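Glycerol trinitrate reductase (Agrobacterium tumefaciens, PDB 5EPD) probably acts as an FMN-dependent reductase of the old yellow enzyme family, reducing nitrate esters such as glycerol trinitrate with electrons from NADH or NADPH. Local coordinates at residues E231-V236 and L277-I282; L60-Y65 and T107-K112; S324-A327 and L333-F336. All blocks are in the same frame, centred on the assembly; numbering follows the deposited sequence.

All three contacts belong to one TIM barrel of eight parallel strands. Contact 1 sets helix 227-240 against residues 277-279, just before strand 281-284, contact 2 pairs helices 61-66 and 97-112, and contact 3 joins helix 319-327 to strand 333-336. Their centres lie about 26 Å (1 and 2), 25 Å (2 and 3) and 23 Å (1 and 3) apart. None touches another; the nearest atoms of contacts 1 and 3 are about 6 Å apart. The structure is FMN-free; in old yellow enzymes the flavin binds at the carboxyl ends of the strands, whereas contacts 1 and 3 involve residues at or before the start of their strands, at the opposite end.

Contact 1. Residues E231-V236 and L277-I282; sequences EVTAAV and LGIAYI
In the outer layer of the TIM barrel, one face of helix 227-240 meets residues 277-279, on the way from helix 263-276 to strand 281-284, through Thr-233 and Ala-234 on one side and Leu-277 and Ile-279 on the other. The methyl of Ala-234 is received by the fork of Leu-277: CB lies 3.6 Å from CD2 and 4.0 Å from CD1, so both branches touch it. CD1 also reaches the helix backbone, 3.9 Å from Ala-234 N. Thr-233 divides its two branches between different tasks. With CG2 anti to the backbone N, the methyl faces Ile-279 and sits 3.9 Å from its CG2 and 4.1 Å from its CD1, the two side chains crossing at about a right angle. OG1 turns back to its own helix and bonds to Met-229 O. The chain bends at Gly-278, which has a positive phi of 80° and separates the two apolar residues. Thr-233 and Ile-279 both rest inward on Ile-247 of strand 245-249 and beside Leu-274 of helix 263-276, whereas Val-232 and Val-236 pack against helix 171-187 through Phe-178 and Ala-182.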
loop_
_atom_site.group_PDB
_atom_site.type_symbol
_atom_site.label_atom_id
_atom_site.label_comp_id
_atom_site.label_asym_id
_atom_site.label_seq_id
_atom_site.Cartn_x
_atom_site.Cartn_y
_atom_site.Cartn_z
ATOM N N GLU A 231 -14.902 5.355 -6.902
ATOM C CA GLU A 231 -16.003 4.588 -6.315
ATOM C C GLU A 231 -15.527 3.767 -5.151
ATOM O O GLU A 231 -16.218 3.666 -4.134
ATOM C CB GLU A 231 -16.665 3.673 -7.345
ATOM C CG GLU A 231 -17.670 4.434 -8.205
ATOM C CD GLU A 231 -18.243 3.607 -9.329
ATOM O OE1 GLU A 231 -17.885 2.415 -9.420
ATOM O OE2 GLU A 231 -19.039 4.164 -10.118
ATOM N N VAL A 232 -14.345 3.167 -5.296
ATOM C CA VAL A 232 -13.801 2.315 -4.235
ATOM C C VAL A 232 -13.467 3.169 -2.991
ATOM O O VAL A 232 -13.905 2.863 -1.888
ATOM C CB VAL A 232 -12.593 1.471 -4.726
ATOM C CG1 VAL A 232 -11.807 0.902 -3.548
ATOM C CG2 VAL A 232 -13.056 0.334 -5.629
ATOM N N THR A 233 -12.732 4.256 -3.172
ATOM C CA THR A 233 -12.411 5.156 -2.063
ATOM C C THR A 233 -13.669 5.787 -1.402
ATOM O O THR A 233 -13.723 5.977 -0.187
ATOM C CB THR A 233 -11.439 6.270 -2.537
ATOM O OG1 THR A 233 -10.380 5.694 -3.312
ATOM C CG2 THR A 233 -10.842 7.037 -1.362
ATOM N N ALA A 234 -14.673 6.118 -2.200
ATOM C CA ALA A 234 -15.922 6.691 -1.675
ATOM C C ALA A 234 -16.682 5.700 -0.766
ATOM O O ALA A 234 -17.212 6.085 0.294
ATOM C CB ALA A 234 -16.814 7.156 -2.836
ATOM N N ALA A 235 -16.727 4.430 -1.197
ATOM C CA ALA A 235 -17.383 3.366 -0.441
ATOM C C ALA A 235 -16.634 3.033 0.843
ATOM O O ALA A 235 -17.255 2.785 1.869
ATOM C CB ALA A 235 -17.528 2.129 -1.299
ATOM N N VAL A 236 -15.306 3.007 0.777
ATOM C CA VAL A 236 -14.482 2.763 1.950
ATOM C C VAL A 236 -14.634 3.923 2.930
ATOM O O VAL A 236 -14.812 3.709 4.118
ATOM C CB VAL A 236 -12.991 2.573 1.570
ATOM C CG1 VAL A 236 -12.096 2.608 2.807
ATOM C CG2 VAL A 236 -12.791 1.266 0.820
ATOM N N LEU A 277 -14.007 14.051 -1.628
ATOM C CA LEU A 277 -14.502 13.002 -0.712
ATOM C C LEU A 277 -14.085 13.228 0.751
ATOM O O LEU A 277 -14.594 12.550 1.649
ATOM C CB LEU A 277 -14.033 11.617 -1.168
ATOM C CG LEU A 277 -14.719 11.048 -2.405
ATOM C CD1 LEU A 277 -13.941 9.889 -3.030
ATOM C CD2 LEU A 277 -16.123 10.612 -2.024
ATOM N N GLY A 278 -13.155 14.153 0.991
ATOM C CA GLY A 278 -12.771 14.541 2.357
ATOM C C GLY A 278 -11.802 13.596 3.050
ATOM O O GLY A 278 -11.606 13.679 4.258
ATOM N N ILE A 279 -11.169 12.711 2.285
ATOM C CA ILE A 279 -10.326 11.673 2.884
ATOM C C ILE A 279 -9.120 12.268 3.599
ATOM O O ILE A 279 -8.607 13.342 3.238
ATOM C CB ILE A 279 -9.866 10.575 1.890
ATOM C CG1 ILE A 279 -9.198 11.181 0.668
ATOM C CG2 ILE A 279 -11.035 9.677 1.482
ATOM C CD1 ILE A 279 -8.425 10.162 -0.124
ATOM N N ALA A 280 -8.693 11.542 4.628
ATOM C CA ALA A 280 -7.581 11.937 5.494
ATOM C C ALA A 280 -6.254 12.208 4.751
ATOM O O ALA A 280 -5.539 13.135 5.111
ATOM C CB ALA A 280 -7.361 10.878 6.568
ATOM N N TYR A 281 -5.909 11.409 3.738
ATOM C CA TYR A 281 -4.615 11.597 3.089
ATOM C C TYR A 281 -4.452 10.938 1.733
ATOM O O TYR A 281 -5.090 9.930 1.430
ATOM C CB TYR A 281 -3.484 11.114 4.014
ATOM C CG TYR A 281 -3.289 9.611 4.110
ATOM C CD1 TYR A 281 -2.646 8.905 3.101
ATOM C CD2 TYR A 281 -3.707 8.906 5.239
ATOM C CE1 TYR A 281 -2.440 7.532 3.205
ATOM C CE2 TYR A 281 -3.489 7.534 5.365
ATOM C CZ TYR A 281 -2.856 6.852 4.345
ATOM O OH TYR A 281 -2.646 5.499 4.450
ATOM N N ILE A 282 -3.562 11.525 0.932
ATOM C CA ILE A 282 -3.028 10.861 -0.242
ATOM C C ILE A 282 -1.558 10.525 0.014
ATOM O O ILE A 282 -0.841 11.246 0.709
ATOM C CB ILE A 282 -3.197 11.680 -1.556
ATOM C CG1 ILE A 282 -2.545 13.069 -1.456
ATOM C CG2 ILE A 282 -4.679 11.789 -1.928
ATOM C CD1 ILE A 282 -2.565 13.842 -2.755
#

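Contact 2. Residues L60-Y65 and T107-K112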
loop_
_atom_site.group_PDB
_atom_site.type_symbol
_atom_site.label_atom_id
_atom_site.label_comp_id
_atom_site.label_asym_id
_atom_site.label_seq_id
_atom_site.Cartn_x
_atom_site.Cartn_y
_atom_site.Cartn_z
ATOM N N LEU A 60 5.345 -14.932 13.261
ATOM C CA LEU A 60 6.351 -13.926 13.621
ATOM C C LEU A 60 6.019 -12.488 13.217
ATOM O O LEU A 60 6.791 -11.559 13.535
ATOM C CB LEU A 60 7.672 -14.270 12.959
ATOM C CG LEU A 60 8.180 -15.683 13.204
ATOM C CD1 LEU A 60 9.441 -15.869 12.366
ATOM C CD2 LEU A 60 8.423 -15.938 14.696
ATOM N N THR A 61 4.888 -12.295 12.536
ATOM C CA THR A 61 4.599 -11.019 11.900
ATOM C C THR A 61 4.244 -9.911 12.907
ATOM O O THR A 61 4.683 -8.771 12.737
ATOM C CB THR A 61 3.532 -11.204 10.819
ATOM O OG1 THR A 61 4.063 -12.045 9.788
ATOM C CG2 THR A 61 3.127 -9.883 10.194
ATOM N N ALA A 62 3.476 -10.239 13.945
ATOM C CA ALA A 62 3.248 -9.293 15.053
ATOM C C ALA A 62 4.576 -8.703 15.513
ATOM O O ALA A 62 4.737 -7.476 15.562
ATOM C CB ALA A 62 2.526 -9.955 16.233
ATOM N N GLY A 63 5.530 -9.582 15.823
ATOM C CA GLY A 63 6.874 -9.160 16.232
ATOM C C GLY A 63 7.569 -8.187 15.269
ATOM O O GLY A 63 8.172 -7.171 15.681
ATOM N N TYR A 64 7.487 -8.526 13.988
ATOM C CA TYR A 64 8.079 -7.759 12.910
ATOM C C TYR A 64 7.615 -6.335 12.965
ATOM O O TYR A 64 8.443 -5.426 12.950
ATOM C CB TYR A 64 7.679 -8.420 11.584
ATOM C CG TYR A 64 7.844 -7.613 10.335
ATOM C CD1 TYR A 64 9.114 -7.331 9.838
ATOM C CD2 TYR A 64 6.723 -7.206 9.595
ATOM C CE1 TYR A 64 9.273 -6.629 8.662
ATOM C CE2 TYR A 64 6.861 -6.509 8.402
ATOM C CZ TYR A 64 8.142 -6.210 7.944
ATOM O OH TYR A 64 8.325 -5.507 6.768
ATOM N N TYR A 65 6.301 -6.142 13.055
ATOM C CA TYR A 65 5.715 -4.811 13.055
ATOM C C TYR A 65 5.992 -4.093 14.367
ATOM O O TYR A 65 6.387 -2.927 14.359
ATOM C CB TYR A 65 4.209 -4.854 12.788
ATOM C CG TYR A 65 3.839 -5.120 11.325
ATOM C CD1 TYR A 65 4.120 -4.179 10.331
ATOM C CD2 TYR A 65 3.225 -6.314 10.943
ATOM C CE1 TYR A 65 3.787 -4.417 9.007
ATOM C CE2 TYR A 65 2.890 -6.562 9.616
ATOM C CZ TYR A 65 3.174 -5.618 8.657
ATOM O OH TYR A 65 2.822 -5.865 7.344
ATOM N N THR A 107 -2.092 -5.717 15.328
ATOM C CA THR A 107 -2.538 -4.384 15.770
ATOM C C THR A 107 -2.306 -4.175 17.285
ATOM O O THR A 107 -1.878 -3.110 17.718
ATOM C CB THR A 107 -4.023 -4.113 15.392
ATOM O OG1 THR A 107 -4.863 -5.149 15.923
ATOM C CG2 THR A 107 -4.181 -4.062 13.854
ATOM N N ALA A 108 -2.550 -5.217 18.068
ATOM C CA ALA A 108 -2.275 -5.218 19.515
ATOM C C ALA A 108 -0.808 -5.009 19.820
ATOM O O ALA A 108 -0.466 -4.177 20.678
ATOM C CB ALA A 108 -2.728 -6.531 20.142
ATOM N N ALA A 109 0.047 -5.784 19.146
ATOM C CA ALA A 109 1.505 -5.689 19.351
ATOM C C ALA A 109 2.057 -4.280 19.028
ATOM O O ALA A 109 2.873 -3.713 19.774
ATOM C CB ALA A 109 2.223 -6.750 18.520
ATOM N N VAL A 110 1.587 -3.729 17.913
ATOM C CA VAL A 110 1.954 -2.375 17.495
ATOM C C VAL A 110 1.471 -1.306 18.484
ATOM O O VAL A 110 2.209 -0.358 18.814
ATOM C CB VAL A 110 1.351 -2.054 16.105
ATOM C CG1 VAL A 110 1.444 -0.560 15.777
ATOM C CG2 VAL A 110 2.057 -2.867 15.050
ATOM N N HIS A 111 0.213 -1.446 18.901
ATOM C CA HIS A 111 -0.407 -0.513 19.819
ATOM C C HIS A 111 0.246 -0.576 21.177
ATOM O O HIS A 111 0.458 0.470 21.782
ATOM C CB HIS A 111 -1.906 -0.763 19.930
ATOM C CG HIS A 111 -2.666 -0.313 18.725
ATOM N ND1 HIS A 111 -3.896 -0.826 18.379
ATOM C CD2 HIS A 111 -2.346 0.583 17.763
ATOM C CE1 HIS A 111 -4.318 -0.240 17.278
ATOM N NE2 HIS A 111 -3.388 0.605 16.872
ATOM N N LYS A 112 0.611 -1.770 21.638
ATOM C CA LYS A 112 1.299 -1.890 22.926
ATOM C C LYS A 112 2.686 -1.238 22.911
ATOM O O LYS A 112 3.238 -0.968 23.983
ATOM C CB LYS A 112 1.405 -3.345 23.393
ATOM C CG LYS A 112 2.084 -3.479 24.749
ATOM C CD LYS A 112 1.780 -4.804 25.427
ATOM C CE LYS A 112 2.589 -5.955 24.827
ATOM N NZ LYS A 112 3.912 -6.135 25.498
#
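Tyr-65 and Val-110 form the buried half of a helix-helix contact in the shell of the TIM barrel, and Ala-62 and Ala-109 form its more open half. The short helix 61-66, which precedes strand 73-80, here lies against the last turns of helix 97-112, which precedes strand 117-122. The backbones come close at both levels, with CA atoms 5.9 Å apart for Ala-62 and Ala-109 and 6.3 Å apart for Tyr-65 and Val-110.

On the inner side, Val-110 CG2 approaches Tyr-65 CB to 3.7 Å, so the touch is made by the root of the tyrosine and not by its ring. Val-110 has CG1 anti to the backbone N (chi1 167°), which leaves CG2 to face the short helix; the side chain also packs on Ile-117 of strand 117-122. The tyrosine ring leads away from helix residues 107-112 and runs along the barrel wall, where it touches Ile-74 and Ser-76, while its hydroxyl bonds to Glu-77 OE1. A buried polar end is thereby paired on the strand.

The outer side differs in exposure more than in area: Ala-62 CB and Ala-109 CB meet methyl to methyl at 3.9 Å, Ala-109 CB lies equally far from Ala-62 O, and both residues remain partly exposed. Together the two halves bury 135 Å², a modest area, as expected where the touching atoms are mostly methyl and methylene carbons. The Tyr-65 ring is also covered from within its own helix: Tyr-64 presents its edge to one face, with CD2 3.7 Å above the plane and over the ring centre.

Contact 3. Residues S324-A327 and L333-F336; sequences SHLA and LIAF
Leu-326 bridges from helix 319-327 to strand 333-336, the last helix-to-strand step before the TIM barrel closes, and its target is Ile-334. The bond from CA to CB points toward the strand, but CB is still remote, 6.0 Å from Ile-334 CG2. One atom further, CG has narrowed the gap to the same methyl to 4.8 Å, and there the chain forks. CD1 takes the direct course to that methyl, the principal apolar touch of the contact. CD2 diverges toward the beginning of the strand, where its nearest atom is backbone, a loose 4.3 Å from CD2 to Leu-333 N.

On the strand side, the orientation of Ile-334 explains which branch answers. Its CG1 is anti to the backbone N (chi1 163°), and CG2, placed between the N and the carbonyl carbon, is the methyl offered to the helix. Neighbouring Leu-333 points its CB away from the helix and packs on Val-42, Thr-310 and Ile-312 of the adjoining strands. Backbone hydrogen bonds link Ile-334 to Val-42 of the first strand and to Arg-40 just before it, and Leu-333 and Ala-335 to Ala-313 of the seventh, which closes the barrel.

The helix-strand interface is small, 112 Å² in all. Leu-326 also packs on Leu-26 and Arg-40, but across to the strand its tightest approach is that of CD1, 3.7 Å from Ile-334 CG2.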
loop_
_atom_site.group_PDB
_atom_site.type_symbol
_atom_site.label_atom_id
_atom_site.label_comp_id
_atom_site.label_asym_id
_atom_site.label_seq_id
_atom_site.Cartn_x
_atom_site.Cartn_y
_atom_site.Cartn_z
ATOM N N SER A 324 14.048 18.888 4.184
ATOM C CA SER A 324 13.890 20.082 3.355
ATOM C C SER A 324 12.515 20.067 2.668
ATOM O O SER A 324 11.810 21.086 2.643
ATOM C CB SER A 324 15.012 20.152 2.310
ATOM O OG SER A 324 14.929 19.081 1.379
ATOM N N HIS A 325 12.171 18.899 2.114
ATOM C CA HIS A 325 10.857 18.608 1.534
ATOM C C HIS A 325 9.703 18.940 2.500
ATOM O O HIS A 325 8.655 19.423 2.084
ATOM C CB HIS A 325 10.799 17.123 1.183
ATOM C CG HIS A 325 10.328 16.834 -0.204
ATOM N ND1 HIS A 325 9.168 16.131 -0.463
ATOM C CD2 HIS A 325 10.880 17.110 -1.409
ATOM C CE1 HIS A 325 9.013 16.003 -1.769
ATOM N NE2 HIS A 325 10.038 16.591 -2.365
ATOM N N LEU A 326 9.894 18.656 3.785
ATOM C CA LEU A 326 8.898 18.978 4.816
ATOM C C LEU A 326 8.911 20.468 5.150
ATOM O O LEU A 326 7.863 21.099 5.176
ATOM C CB LEU A 326 9.141 18.154 6.096
ATOM C CG LEU A 326 8.361 16.833 6.211
ATOM C CD1 LEU A 326 9.239 15.735 6.764
ATOM C CD2 LEU A 326 7.137 16.964 7.098
ATOM N N ALA A 327 10.101 21.001 5.429
ATOM C CA ALA A 327 10.323 22.446 5.640
ATOM C C ALA A 327 9.752 23.280 4.492
ATOM O O ALA A 327 9.175 24.332 4.716
ATOM C CB ALA A 327 11.815 22.738 5.794
ATOM N N LEU A 333 4.128 14.156 5.765
ATOM C CA LEU A 333 4.784 12.948 6.255
ATOM C C LEU A 333 5.713 12.410 5.157
ATOM O O LEU A 333 5.517 12.682 3.959
ATOM C CB LEU A 333 3.734 11.905 6.614
ATOM C CG LEU A 333 2.621 12.381 7.550
ATOM C CD1 LEU A 333 1.567 11.301 7.715
ATOM C CD2 LEU A 333 3.206 12.751 8.907
ATOM N N ILE A 334 6.742 11.670 5.551
ATOM C CA ILE A 334 7.590 11.027 4.565
ATOM C C ILE A 334 7.687 9.539 4.902
ATOM O O ILE A 334 7.884 9.159 6.064
ATOM C CB ILE A 334 8.943 11.745 4.366
ATOM C CG1 ILE A 334 9.953 10.838 3.661
ATOM C CG2 ILE A 334 9.518 12.206 5.685
ATOM C CD1 ILE A 334 10.719 11.529 2.548
ATOM N N ALA A 335 7.464 8.714 3.864
ATOM C CA ALA A 335 7.414 7.273 3.989
ATOM C C ALA A 335 8.710 6.720 3.444
ATOM O O ALA A 335 9.101 7.094 2.355
ATOM C CB ALA A 335 6.227 6.716 3.230
ATOM N N PHE A 336 9.354 5.844 4.228
ATOM C CA PHE A 336 10.611 5.155 3.904
ATOM C C PHE A 336 10.297 3.683 3.731
ATOM O O PHE A 336 9.511 3.117 4.500
ATOM C CB PHE A 336 11.606 5.277 5.069
ATOM C CG PHE A 336 12.063 6.676 5.338
ATOM C CD1 PHE A 336 11.270 7.546 6.061
ATOM C CD2 PHE A 336 13.286 7.129 4.856
ATOM C CE1 PHE A 336 11.679 8.840 6.298
ATOM C CE2 PHE A 336 13.702 8.433 5.083
ATOM C CZ PHE A 336 12.893 9.292 5.801
#